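Local coordinates for EST1E (Clostridium proteoclasticum, PDB 2WTM), which hydrolyses esters as a promiscuous feruloyl esterase of a rumen bacterium, with a chain that belongs to the alpha/beta-hydrolase clan, at residues 30-35 with 46-51; 53-58 with 240-245; 102-107 with 119-124; 125-130 with 246-251. All coordinates share one frame; numbering follows the deposited sequence. Where two conformers were deposited one is given.

Interaction 1 (30-35 with 46-51)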
loop_
_atom_site.group_PDB
_atom_site.type_symbol
_atom_site.label_atom_id
_atom_site.label_comp_id
_atom_site.label_asym_id
_atom_site.label_seq_id
_atom_site.Cartn_x
_atom_site.Cartn_y
_atom_site.Cartn_z
ATOM N N CYS A 30 20.520 -9.007 -8.543
ATOM C CA CYS A 30 20.060 -8.484 -7.246
ATOM C C CYS A 30 19.519 -7.088 -7.418
ATOM O O CYS A 30 20.191 -6.183 -7.892
ATOM C CB CYS A 30 21.117 -8.495 -6.216
ATOM S SG CYS A 30 20.635 -8.107 -4.535
ATOM N N ILE A 31 18.254 -6.893 -7.001
ATOM C CA ILE A 31 17.623 -5.601 -6.898
ATOM C C ILE A 31 18.080 -4.940 -5.580
ATOM O O ILE A 31 18.043 -5.559 -4.508
ATOM C CB ILE A 31 16.095 -5.727 -6.956
ATOM C CG1 ILE A 31 15.649 -6.268 -8.331
ATOM C CG2 ILE A 31 15.423 -4.366 -6.787
ATOM C CD1 ILE A 31 14.219 -6.803 -8.374
ATOM N N ILE A 32 18.483 -3.686 -5.649
ATOM C CA ILE A 32 19.039 -2.954 -4.489
ATOM C C ILE A 32 18.244 -1.683 -4.306
ATOM O O ILE A 32 18.173 -0.835 -5.212
ATOM C CB ILE A 32 20.545 -2.552 -4.696
ATOM C CG1 ILE A 32 21.330 -3.830 -4.993
ATOM C CG2 ILE A 32 21.079 -1.935 -3.434
ATOM C CD1 ILE A 32 22.826 -3.536 -5.292
ATOM N N ILE A 33 17.697 -1.496 -3.119
ATOM C CA ILE A 33 16.857 -0.356 -2.771
ATOM C C ILE A 33 17.452 0.484 -1.626
ATOM O O ILE A 33 17.744 -0.009 -0.535
ATOM C CB ILE A 33 15.431 -0.792 -2.369
ATOM C CG1 ILE A 33 14.814 -1.754 -3.390
ATOM C CG2 ILE A 33 14.561 0.422 -2.104
ATOM C CD1 ILE A 33 14.656 -1.213 -4.769
ATOM N N HIS A 34 17.675 1.774 -1.899
ATOM C CA HIS A 34 18.225 2.692 -0.936
ATOM C C HIS A 34 17.219 3.116 0.156
ATOM O O HIS A 34 16.035 2.702 0.112
ATOM C CB HIS A 34 18.618 3.945 -1.711
ATOM C CG HIS A 34 17.473 4.577 -2.390
ATOM N ND1 HIS A 34 16.598 5.402 -1.703
ATOM C CD2 HIS A 34 17.015 4.506 -3.656
ATOM C CE1 HIS A 34 15.631 5.766 -2.526
ATOM N NE2 HIS A 34 15.853 5.243 -3.715
ATOM N N GLY A 35 17.679 3.982 1.075
ATOM C CA GLY A 35 16.824 4.448 2.161
ATOM C C GLY A 35 16.174 5.810 1.963
ATOM O O GLY A 35 16.193 6.411 0.877
ATOM N N VAL A 46 26.686 1.654 -3.576
ATOM C CA VAL A 46 27.647 1.317 -4.598
ATOM C C VAL A 46 28.617 0.249 -4.159
ATOM O O VAL A 46 28.983 -0.612 -4.952
ATOM C CB VAL A 46 28.358 2.615 -5.070
ATOM C CG1 VAL A 46 29.547 2.252 -5.985
ATOM C CG2 VAL A 46 27.338 3.520 -5.796
ATOM N N ALA A 47 29.051 0.283 -2.898
ATOM C CA ALA A 47 29.930 -0.755 -2.352
ATOM C C ALA A 47 29.321 -2.132 -2.398
ATOM O O ALA A 47 29.928 -3.099 -2.854
ATOM C CB ALA A 47 30.394 -0.376 -0.954
ATOM N N VAL A 48 28.081 -2.235 -1.998
ATOM C CA VAL A 48 27.376 -3.484 -2.136
ATOM C C VAL A 48 27.178 -3.926 -3.590
ATOM O O VAL A 48 27.418 -5.079 -3.976
ATOM C CB VAL A 48 26.050 -3.384 -1.349
ATOM C CG1 VAL A 48 25.203 -4.598 -1.662
ATOM C CG2 VAL A 48 26.311 -3.259 0.191
ATOM N N GLN A 49 26.753 -2.994 -4.448
ATOM C CA GLN A 49 26.603 -3.238 -5.865
ATOM C C GLN A 49 27.880 -3.814 -6.507
ATOM O O GLN A 49 27.834 -4.839 -7.199
ATOM C CB GLN A 49 26.190 -1.942 -6.536
ATOM C CG GLN A 49 26.225 -2.015 -8.014
ATOM C CD GLN A 49 27.237 -1.037 -8.614
ATOM O OE1 GLN A 49 27.283 0.125 -8.253
ATOM N NE2 GLN A 49 27.994 -1.517 -9.626
ATOM N N GLU A 50 29.002 -3.170 -6.182
ATOM C CA GLU A 50 30.319 -3.554 -6.780
ATOM C C GLU A 50 30.729 -4.917 -6.331
ATOM O O GLU A 50 31.164 -5.738 -7.131
ATOM C CB GLU A 50 31.367 -2.498 -6.444
ATOM C CG GLU A 50 31.136 -1.248 -7.280
ATOM C CD GLU A 50 32.166 -0.164 -7.128
ATOM O OE1 GLU A 50 32.917 -0.171 -6.139
ATOM O OE2 GLU A 50 32.118 0.762 -7.956
ATOM N N THR A 51 30.558 -5.186 -5.048
ATOM C CA THR A 51 30.769 -6.512 -4.523
ATOM C C THR A 51 29.973 -7.603 -5.220
ATOM O O THR A 51 30.472 -8.657 -5.564
ATOM C CB THR A 51 30.460 -6.537 -3.009
ATOM O OG1 THR A 51 31.351 -5.642 -2.328
ATOM C CG2 THR A 51 30.580 -7.912 -2.464
#

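Interaction 2 (53-58 with 240-245)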
loop_
_atom_site.group_PDB
_atom_site.type_symbol
_atom_site.label_atom_id
_atom_site.label_comp_id
_atom_site.label_asym_id
_atom_site.label_seq_id
_atom_site.Cartn_x
_atom_site.Cartn_y
_atom_site.Cartn_z
ATOM N N ASN A 53 28.598 -7.511 -8.274
ATOM C CA ASN A 53 29.061 -7.669 -9.634
ATOM C C ASN A 53 30.376 -8.486 -9.668
ATOM O O ASN A 53 30.570 -9.274 -10.541
ATOM C CB ASN A 53 29.340 -6.302 -10.302
ATOM C CG ASN A 53 28.133 -5.349 -10.378
ATOM O OD1 ASN A 53 28.356 -4.155 -10.470
ATOM N ND2 ASN A 53 26.906 -5.862 -10.409
ATOM N N GLU A 54 31.213 -8.271 -8.685
ATOM C CA GLU A 54 32.495 -8.982 -8.609
ATOM C C GLU A 54 32.363 -10.488 -8.459
ATOM O O GLU A 54 33.192 -11.254 -8.986
ATOM C CB GLU A 54 33.236 -8.339 -7.499
ATOM C CG GLU A 54 34.567 -8.789 -7.311
ATOM C CD GLU A 54 35.217 -7.886 -6.378
ATOM O OE1 GLU A 54 35.281 -8.270 -5.184
ATOM O OE2 GLU A 54 35.584 -6.778 -6.858
ATOM N N ILE A 55 31.320 -10.986 -7.778
ATOM C CA ILE A 55 31.085 -12.415 -7.684
ATOM C C ILE A 55 30.173 -12.996 -8.773
ATOM O O ILE A 55 29.799 -14.140 -8.749
ATOM C CB ILE A 55 30.578 -12.824 -6.278
ATOM C CG1 ILE A 55 29.188 -12.200 -5.986
ATOM C CG2 ILE A 55 31.568 -12.400 -5.230
ATOM C CD1 ILE A 55 28.552 -12.721 -4.721
ATOM N N GLY A 56 29.797 -12.179 -9.756
ATOM C CA GLY A 56 28.999 -12.673 -10.856
ATOM C C GLY A 56 27.505 -12.427 -10.828
ATOM O O GLY A 56 26.757 -13.096 -11.505
ATOM N N VAL A 57 27.129 -11.457 -10.029
ATOM C CA VAL A 57 25.691 -11.078 -9.858
ATOM C C VAL A 57 25.489 -9.710 -10.455
ATOM O O VAL A 57 26.075 -8.721 -10.035
ATOM C CB VAL A 57 25.300 -11.189 -8.320
ATOM C CG1 VAL A 57 23.836 -10.726 -8.054
ATOM C CG2 VAL A 57 25.439 -12.600 -7.821
ATOM N N ALA A 58 24.598 -9.671 -11.436
ATOM C CA ALA A 58 24.173 -8.381 -11.996
ATOM C C ALA A 58 23.359 -7.669 -10.902
ATOM O O ALA A 58 22.825 -8.288 -9.997
ATOM C CB ALA A 58 23.355 -8.600 -13.166
ATOM N N ALA A 240 30.499 -9.584 4.312
ATOM C CA ALA A 240 29.426 -10.465 4.785
ATOM C C ALA A 240 28.428 -10.777 3.648
ATOM O O ALA A 240 27.955 -11.882 3.473
ATOM C CB ALA A 240 28.728 -9.825 5.934
ATOM N N VAL A 241 28.136 -9.743 2.868
ATOM C CA VAL A 241 27.275 -9.866 1.684
ATOM C C VAL A 241 27.904 -10.838 0.685
ATOM O O VAL A 241 27.263 -11.730 0.180
ATOM C CB VAL A 241 27.060 -8.473 1.034
ATOM C CG1 VAL A 241 26.462 -8.569 -0.366
ATOM C CG2 VAL A 241 26.188 -7.581 1.959
ATOM N N LYS A 242 29.197 -10.688 0.472
ATOM C CA LYS A 242 29.930 -11.554 -0.434
ATOM C C LYS A 242 29.885 -13.016 -0.037
ATOM O O LYS A 242 29.540 -13.853 -0.842
ATOM C CB LYS A 242 31.364 -11.061 -0.538
ATOM C CG LYS A 242 32.208 -11.877 -1.505
ATOM C CD LYS A 242 33.730 -11.587 -1.312
ATOM C CE LYS A 242 34.514 -12.011 -2.549
ATOM N NZ LYS A 242 36.016 -11.790 -2.408
ATOM N N GLU A 243 30.178 -13.321 1.228
ATOM C CA GLU A 243 30.213 -14.730 1.671
ATOM C C GLU A 243 28.821 -15.399 1.630
ATOM O O GLU A 243 28.596 -16.483 1.140
ATOM C CB GLU A 243 30.754 -14.818 3.095
ATOM C CG GLU A 243 32.313 -14.612 3.135
ATOM C CD GLU A 243 32.949 -14.578 4.550
ATOM O OE1 GLU A 243 32.324 -15.115 5.539
ATOM O OE2 GLU A 243 34.090 -13.999 4.643
ATOM N N PHE A 244 27.766 -14.481 2.020
ATOM C CA PHE A 244 26.438 -15.030 2.001
ATOM C C PHE A 244 25.954 -15.333 0.607
ATOM O O PHE A 244 25.307 -16.359 0.360
ATOM C CB PHE A 244 25.503 -14.021 2.754
ATOM C CG PHE A 244 24.033 -14.314 2.618
ATOM C CD1 PHE A 244 23.427 -15.238 3.415
ATOM C CD2 PHE A 244 23.271 -13.638 1.697
ATOM C CE1 PHE A 244 22.047 -15.467 3.308
ATOM C CE2 PHE A 244 21.901 -13.889 1.550
ATOM C CZ PHE A 244 21.310 -14.798 2.399
ATOM N N MET A 245 26.248 -14.404 -0.298
ATOM C CA MET A 245 25.815 -14.512 -1.691
ATOM C C MET A 245 26.574 -15.605 -2.446
ATOM O O MET A 245 25.959 -16.343 -3.209
ATOM C CB MET A 245 25.844 -13.139 -2.390
ATOM C CG MET A 245 24.589 -12.251 -2.048
ATOM S SD MET A 245 23.023 -13.025 -2.496
ATOM C CE MET A 245 23.132 -13.034 -4.262
#

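Interaction 3 (102-107 with 119-124)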
loop_
_atom_site.group_PDB
_atom_site.type_symbol
_atom_site.label_atom_id
_atom_site.label_comp_id
_atom_site.label_asym_id
_atom_site.label_seq_id
_atom_site.Cartn_x
_atom_site.Cartn_y
_atom_site.Cartn_z
ATOM N N ILE A 102 16.524 -14.110 -9.005
ATOM C CA ILE A 102 16.479 -12.707 -8.583
ATOM C C ILE A 102 16.608 -12.645 -7.061
ATOM O O ILE A 102 16.019 -13.496 -6.368
ATOM C CB ILE A 102 15.158 -12.032 -9.032
ATOM C CG1 ILE A 102 15.034 -12.171 -10.571
ATOM C CG2 ILE A 102 15.053 -10.577 -8.562
ATOM C CD1 ILE A 102 13.735 -11.678 -11.116
ATOM N N TYR A 103 17.410 -11.707 -6.573
ATOM C CA TYR A 103 17.610 -11.493 -5.159
ATOM C C TYR A 103 17.217 -10.068 -4.807
ATOM O O TYR A 103 17.089 -9.260 -5.677
ATOM C CB TYR A 103 19.071 -11.684 -4.820
ATOM C CG TYR A 103 19.568 -13.096 -5.052
ATOM C CD1 TYR A 103 19.609 -14.003 -4.008
ATOM C CD2 TYR A 103 20.064 -13.513 -6.289
ATOM C CE1 TYR A 103 20.092 -15.305 -4.197
ATOM C CE2 TYR A 103 20.561 -14.827 -6.467
ATOM C CZ TYR A 103 20.554 -15.686 -5.425
ATOM O OH TYR A 103 21.042 -17.011 -5.514
ATOM N N MET A 104 17.061 -9.761 -3.524
ATOM C CA MET A 104 16.828 -8.406 -3.095
ATOM C C MET A 104 17.759 -8.026 -1.958
ATOM O O MET A 104 18.033 -8.785 -1.043
ATOM C CB MET A 104 15.409 -8.161 -2.616
ATOM C CG MET A 104 14.371 -8.177 -3.687
ATOM S SD MET A 104 12.700 -7.939 -2.928
ATOM C CE MET A 104 11.716 -7.797 -4.357
ATOM N N ALA A 105 18.137 -6.752 -1.978
ATOM C CA ALA A 105 18.952 -6.122 -0.872
ATOM C C ALA A 105 18.500 -4.656 -0.757
ATOM O O ALA A 105 18.014 -4.062 -1.707
ATOM C CB ALA A 105 20.493 -6.175 -1.185
ATOM N N GLY A 106 18.595 -4.099 0.443
ATOM C CA GLY A 106 18.195 -2.714 0.675
ATOM C C GLY A 106 18.712 -2.180 1.961
ATOM O O GLY A 106 18.871 -2.969 2.860
ATOM N N HIS A 107 18.935 -0.866 2.044
ATOM C CA HIS A 107 19.390 -0.233 3.272
ATOM C C HIS A 107 18.299 0.575 3.961
ATOM O O HIS A 107 17.618 1.405 3.319
ATOM C CB HIS A 107 20.601 0.633 2.920
ATOM C CG HIS A 107 21.249 1.271 4.113
ATOM N ND1 HIS A 107 21.041 2.594 4.453
ATOM C CD2 HIS A 107 22.032 0.749 5.076
ATOM C CE1 HIS A 107 21.719 2.855 5.561
ATOM N NE2 HIS A 107 22.324 1.754 5.954
ATOM N N ALA A 119 8.621 -10.839 0.756
ATOM C CA ALA A 119 7.522 -11.688 1.171
ATOM C C ALA A 119 6.423 -11.724 0.115
ATOM O O ALA A 119 5.854 -12.775 -0.157
ATOM C CB ALA A 119 7.063 -11.261 2.537
ATOM N N MET A 120 6.072 -10.581 -0.456
ATOM C CA MET A 120 5.037 -10.518 -1.448
ATOM C C MET A 120 5.448 -11.224 -2.704
ATOM O O MET A 120 4.614 -11.657 -3.499
ATOM C CB MET A 120 4.731 -9.046 -1.750
ATOM C CG MET A 120 4.230 -8.277 -0.533
ATOM S SD MET A 120 4.200 -6.451 -0.834
ATOM C CE MET A 120 2.866 -6.582 -1.747
ATOM N N GLU A 121 6.771 -11.339 -2.907
ATOM C CA GLU A 121 7.405 -11.962 -4.079
ATOM C C GLU A 121 8.163 -13.260 -3.684
ATOM O O GLU A 121 9.207 -13.578 -4.243
ATOM C CB GLU A 121 8.403 -10.994 -4.756
ATOM C CG GLU A 121 7.775 -9.758 -5.244
ATOM C CD GLU A 121 7.099 -9.876 -6.604
ATOM O OE1 GLU A 121 6.776 -11.005 -7.050
ATOM O OE2 GLU A 121 6.849 -8.798 -7.217
ATOM N N ARG A 122 7.626 -14.002 -2.734
ATOM C CA ARG A 122 8.430 -15.036 -2.026
ATOM C C ARG A 122 8.721 -16.222 -2.927
ATOM O O ARG A 122 9.722 -16.892 -2.691
ATOM C CB ARG A 122 7.756 -15.442 -0.713
ATOM C CG ARG A 122 6.306 -15.992 -0.882
ATOM C CD ARG A 122 5.601 -16.021 0.454
ATOM N NE ARG A 122 4.150 -16.286 0.363
ATOM C CZ ARG A 122 3.201 -15.407 0.036
ATOM N NH1 ARG A 122 3.501 -14.160 -0.291
ATOM N NH2 ARG A 122 1.919 -15.779 0.017
ATOM N N ASP A 123 7.897 -16.412 -3.971
ATOM C CA ASP A 123 8.112 -17.430 -4.994
ATOM C C ASP A 123 9.323 -17.110 -5.872
ATOM O O ASP A 123 9.928 -18.052 -6.391
ATOM C CB ASP A 123 6.862 -17.714 -5.840
ATOM C CG ASP A 123 6.151 -16.474 -6.357
ATOM O OD1 ASP A 123 6.335 -15.390 -5.790
ATOM O OD2 ASP A 123 5.315 -16.626 -7.280
ATOM N N ILE A 124 9.655 -15.817 -6.008
ATOM C CA ILE A 124 10.522 -15.257 -7.070
ATOM C C ILE A 124 11.867 -14.906 -6.464
ATOM O O ILE A 124 12.890 -14.973 -7.114
ATOM C CB ILE A 124 9.894 -13.861 -7.646
ATOM C CG1 ILE A 124 8.450 -14.008 -8.070
ATOM C CG2 ILE A 124 10.697 -13.261 -8.786
ATOM C CD1 ILE A 124 8.255 -15.186 -9.060
HETATM O O HOH W 1 14.292 -15.827 -9.087
#

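Interaction 4 (125-130 with 246-251)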
loop_
_atom_site.group_PDB
_atom_site.type_symbol
_atom_site.label_atom_id
_atom_site.label_comp_id
_atom_site.label_asym_id
_atom_site.label_seq_id
_atom_site.Cartn_x
_atom_site.Cartn_y
_atom_site.Cartn_z
ATOM N N ILE A 125 11.872 -14.418 -5.248
ATOM C CA ILE A 125 13.097 -13.855 -4.645
ATOM C C ILE A 125 13.825 -14.925 -3.878
ATOM O O ILE A 125 13.337 -15.413 -2.854
ATOM C CB ILE A 125 12.772 -12.631 -3.729
ATOM C CG1 ILE A 125 11.929 -11.600 -4.478
ATOM C CG2 ILE A 125 14.047 -12.104 -3.101
ATOM C CD1 ILE A 125 12.663 -11.107 -5.739
ATOM N N LYS A 126 15.041 -15.256 -4.324
ATOM C CA LYS A 126 15.710 -16.430 -3.837
ATOM C C LYS A 126 16.381 -16.287 -2.464
ATOM O O LYS A 126 16.521 -17.236 -1.695
ATOM C CB LYS A 126 16.715 -16.857 -4.899
ATOM C CG LYS A 126 17.504 -18.154 -4.538
ATOM C CD LYS A 126 18.185 -18.617 -5.846
ATOM C CE LYS A 126 19.082 -19.903 -5.676
ATOM N NZ LYS A 126 20.057 -19.638 -4.690
ATOM N N ALA A 127 16.872 -15.087 -2.172
ATOM C CA ALA A 127 17.389 -14.709 -0.876
ATOM C C ALA A 127 17.280 -13.186 -0.690
ATOM O O ALA A 127 17.071 -12.486 -1.694
ATOM C CB ALA A 127 18.857 -15.169 -0.696
ATOM N N LEU A 128 17.500 -12.722 0.530
ATOM C CA LEU A 128 17.122 -11.359 0.942
ATOM C C LEU A 128 18.195 -10.831 1.846
ATOM O O LEU A 128 18.636 -11.504 2.793
ATOM C CB LEU A 128 15.790 -11.445 1.703
ATOM C CG LEU A 128 15.377 -10.163 2.365
ATOM C CD1 LEU A 128 15.037 -9.080 1.406
ATOM C CD2 LEU A 128 14.195 -10.491 3.211
ATOM N N ILE A 129 18.602 -9.598 1.593
ATOM C CA ILE A 129 19.619 -8.897 2.387
ATOM C C ILE A 129 19.179 -7.528 2.905
ATOM O O ILE A 129 19.420 -6.523 2.255
ATOM C CB ILE A 129 20.922 -8.744 1.576
ATOM C CG1 ILE A 129 21.310 -10.108 1.010
ATOM C CG2 ILE A 129 22.007 -8.231 2.513
ATOM C CD1 ILE A 129 22.497 -10.044 0.096
ATOM N N PRO A 130 18.557 -7.488 4.090
ATOM C CA PRO A 130 18.244 -6.185 4.670
ATOM C C PRO A 130 19.451 -5.631 5.409
ATOM O O PRO A 130 19.858 -6.188 6.417
ATOM C CB PRO A 130 17.055 -6.512 5.587
ATOM C CG PRO A 130 16.630 -7.866 5.201
ATOM C CD PRO A 130 17.922 -8.551 4.846
ATOM N N LEU A 246 27.849 -15.757 -2.147
ATOM C CA LEU A 246 28.592 -16.916 -2.724
ATOM C C LEU A 246 27.955 -18.202 -2.308
ATOM O O LEU A 246 27.834 -19.113 -3.161
ATOM C CB LEU A 246 30.061 -16.889 -2.327
ATOM C CG LEU A 246 30.887 -15.936 -3.102
ATOM C CD1 LEU A 246 32.253 -15.821 -2.481
ATOM C CD2 LEU A 246 30.965 -16.290 -4.555
ATOM N N GLU A 247 27.528 -18.328 -1.041
ATOM C CA GLU A 247 26.791 -19.509 -0.599
ATOM C C GLU A 247 25.483 -19.712 -1.366
ATOM O O GLU A 247 25.112 -20.836 -1.659
ATOM C CB GLU A 247 26.520 -19.484 0.904
ATOM C CG GLU A 247 25.608 -20.606 1.460
ATOM C CD GLU A 247 25.593 -20.687 2.989
ATOM O OE1 GLU A 247 26.458 -20.078 3.645
ATOM O OE2 GLU A 247 24.723 -21.410 3.541
ATOM N N GLN A 248 24.751 -18.625 -1.694
ATOM C CA GLN A 248 23.507 -18.805 -2.382
ATOM C C GLN A 248 23.650 -19.182 -3.832
ATOM O O GLN A 248 22.819 -19.912 -4.372
ATOM C CB GLN A 248 22.599 -17.535 -2.299
ATOM C CG GLN A 248 22.310 -16.984 -0.942
ATOM C CD GLN A 248 21.936 -18.036 0.031
ATOM O OE1 GLN A 248 21.044 -18.803 -0.221
ATOM N NE2 GLN A 248 22.622 -18.061 1.196
ATOM N N ILE A 249 24.615 -18.578 -4.513
ATOM C CA ILE A 249 24.711 -18.720 -5.950
ATOM C C ILE A 249 25.563 -19.930 -6.339
ATOM O O ILE A 249 25.546 -20.312 -7.509
ATOM C CB ILE A 249 25.285 -17.479 -6.679
ATOM C CG1 ILE A 249 26.769 -17.218 -6.358
ATOM C CG2 ILE A 249 24.473 -16.234 -6.315
ATOM C CD1 ILE A 249 27.374 -16.060 -7.113
ATOM N N ALA A 250 26.273 -20.510 -5.389
ATOM C CA ALA A 250 27.215 -21.600 -5.760
ATOM C C ALA A 250 26.421 -22.788 -6.299
ATOM O O ALA A 250 25.349 -23.122 -5.773
ATOM C CB ALA A 250 28.121 -21.982 -4.603
ATOM N N LYS A 251 26.939 -23.409 -7.365
ATOM C CA LYS A 251 26.183 -24.401 -8.120
ATOM C C LYS A 251 26.971 -25.675 -8.256
ATOM O O LYS A 251 28.161 -25.713 -7.982
ATOM C CB LYS A 251 25.819 -23.851 -9.503
ATOM O OXT LYS A 251 26.411 -26.704 -8.650
HETATM O O HOH W 2 19.260 -19.335 -2.125
#

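Interaction 1 (30-35 with 46-51)
The carboxamide of Gln49 presents neither of its faces to Ile32; the strand side chain meets the aliphatic base of this residue, and NE2 bonds to OD1 of Asn53, one turn further along the helix. The other flat group, the imidazole of His34, uses its edge. ND1 donates within the ring plane to O of Gly35 at 2.8 Å, and NE2 is hydrogen-bonded to N of Met64. The ring also meets Trp82 nearly at right angles and His67 at a shallower tilt. Ile32 and Gln49 lie on the first strand and the helix of a beta-alpha-beta unit, strand 27-33, helix 43-54 and strand 58-62, in the alpha/beta-hydrolase sheet. Across the contact the evidence points to one residue: of the 94 Å² buried between the segments, Ile32 supplies 53 Å². CD1 of Ile32 lies 3.8 Å from CA and 3.9 Å from CB of Gln49, and the two side chains cross at about a right angle. Because the Ile32 chain is extended at its second torsion (177°), its end methyl reaches the helix backbone. Gln49, by contrast, bends at chi2 (-117°), which carries its amide away from the strand. Val48 adds a looser apolar contact, its CG1 lying 4.5 Å from CD1 of Ile32. Neighbours along the strand, Ile31 and Ile33, instead touch helix 79-93, as expected where alternate residues serve opposite faces of a sheet. On the helix, O of Ala47 accepts twice, from OG1 of Thr51 at 3.0 Å and from N of Thr51 at 3.1 Å, the two donors arriving from opposite faces of the carbonyl plane.

Interaction 2 (53-58 with 240-245)
Between Asn53 and Val57 the chain leaves helix 43-54 and meets Lys242 and Met245 of helix 234-249, chiefly through Ile55. Asn53 itself braces the turn: ND2 donates to O of Val57 at 3.0 Å; it lies in the carbonyl plane of Val57, and that O lies close to the plane of the Asn53 amide. ND2 also bonds to OG1 of Thr59. Glu54 follows, its OE1 4.5 Å from NZ of Lys242, opposite charges too far apart for a salt bridge. Ile55 covers the most surface. Its CG1 sits between the backbone N and the carbonyl carbon (chi1 65°), which splits the two branches between different partners: CD1 packs 3.6 Å from CB of Met245, the two side chains crossing at about a right angle, while CG2 rests 3.8 Å from CG of the extended Lys242 chain. Gly56, at a phi of 99°, is the C-prime residue of a Schellman motif that ends the helix; its N bonds to O of Asn53 at 3.1 Å, and N of Val57 reaches back to O of Leu52. Val57 then turns inward, where its CG2 approaches CE of Met245 to 4.3 Å at the tip of that doubly bent side chain. Ala58 opens strand 58-62 and is backbone-bonded to Pro28 and Cys30.

Interaction 3 (102-107 with 119-124)
Ile124 and Ile102 bury the most surface here, 51 and 47 Å², and their side chains lie alongside each other, pointing the same way. The methyls meet at CD1 of Ile102 and CG2 of Ile124, 4.1 Å apart. With CG2 anti to the backbone N in Ile124, this branch faces the strand while the end of the longer one leads off. The backbones come close too, but O of Ile102 and O of Ile124, at 3.5 Å, are both acceptors and cannot bond directly. A water joins the segments instead: it accepts from N of Ile102 at 2.8 Å and donates to O of Ile124 at 2.6 Å. Met104 is the next contributor, its chain extended beyond CG until CE stands 4.5 Å from CG of Glu121, a loose touch by the methyl alone. Beyond the contact, the turn reaches the second subunit, where Arg122 pairs with Glu154 and Asp123 with Arg174 of that subunit. Strand 99-107, helix 109-120 and strand 125-131 form a beta-alpha-beta unit, and the segments meet where the helix has ended and the chain turns back to the sheet. At the far end of the strand, Gly106 opens a GxSxG sequence, consistent with the nucleophile elbow of alpha/beta hydrolases.

Interaction 4 (125-130 with 246-251)
Strand 125-131 and the last turn of helix 234-249 come closest at Ala127 and Gln248, whose CA atoms are 7.5 Å apart. Two neighbouring strand residues reach the same helix residue by different means. Ala127 makes the apolar contact, its CB lying 3.9 Å from CG of Gln248. Lys126 makes the polar one: an extended chain that bends only at its last torsion (chi4 -57°) brings NZ to 2.8 Å from O of Gln248. This donor sits 40° out of the carbonyl plane, above it and not on a lone pair. A water completes a second path, accepting from NZ of Lys126 at 2.7 Å and donating to OE1 of Gln248 at 2.7 Å; its further bond to O of Lys126 is weak. The Gln248 side chain is bent at chi2, and the other atom of its amide, NE2, is bonded to O of Phe244 one turn earlier in the helix, so both amide atoms have a partner. The hydroxyl of Tyr103, on the adjoining strand 99-107, is hydrogen-bonded to NZ of Lys126 as well. The ammonium group therefore has three oxygen partners, from a helix carbonyl, a water and a tyrosine. Its bond to Gln248 O joins segment 125-130 to the end of helix 234-249. Since that carbonyl belongs to the C-terminal turn, where the partial charge of a helix is negative, a positive lysine there is probably favoured electrostatically.

All four interactions involve the central mixed sheet or the helices packed on it: 1, 2 and 4 on the side of helices 43-54 and 234-249, 3 on the opposite side. Interactions 1 and 3 each lie within one local beta-alpha-beta unit, 13 Å apart between centres, on the neighbouring strands 27-33 and 99-107. Interactions 2 and 4 share helix 234-249 and are closest, with centres 8 Å apart; interaction 2 also uses helix 43-54, which carries interaction 1. Along the chain, 1 precedes 3 and 3 precedes 4, while 2 and 4 interleave. The C-terminal helix thus bridges the end of helix 43-54 and strand 125-131, parts far apart in sequence.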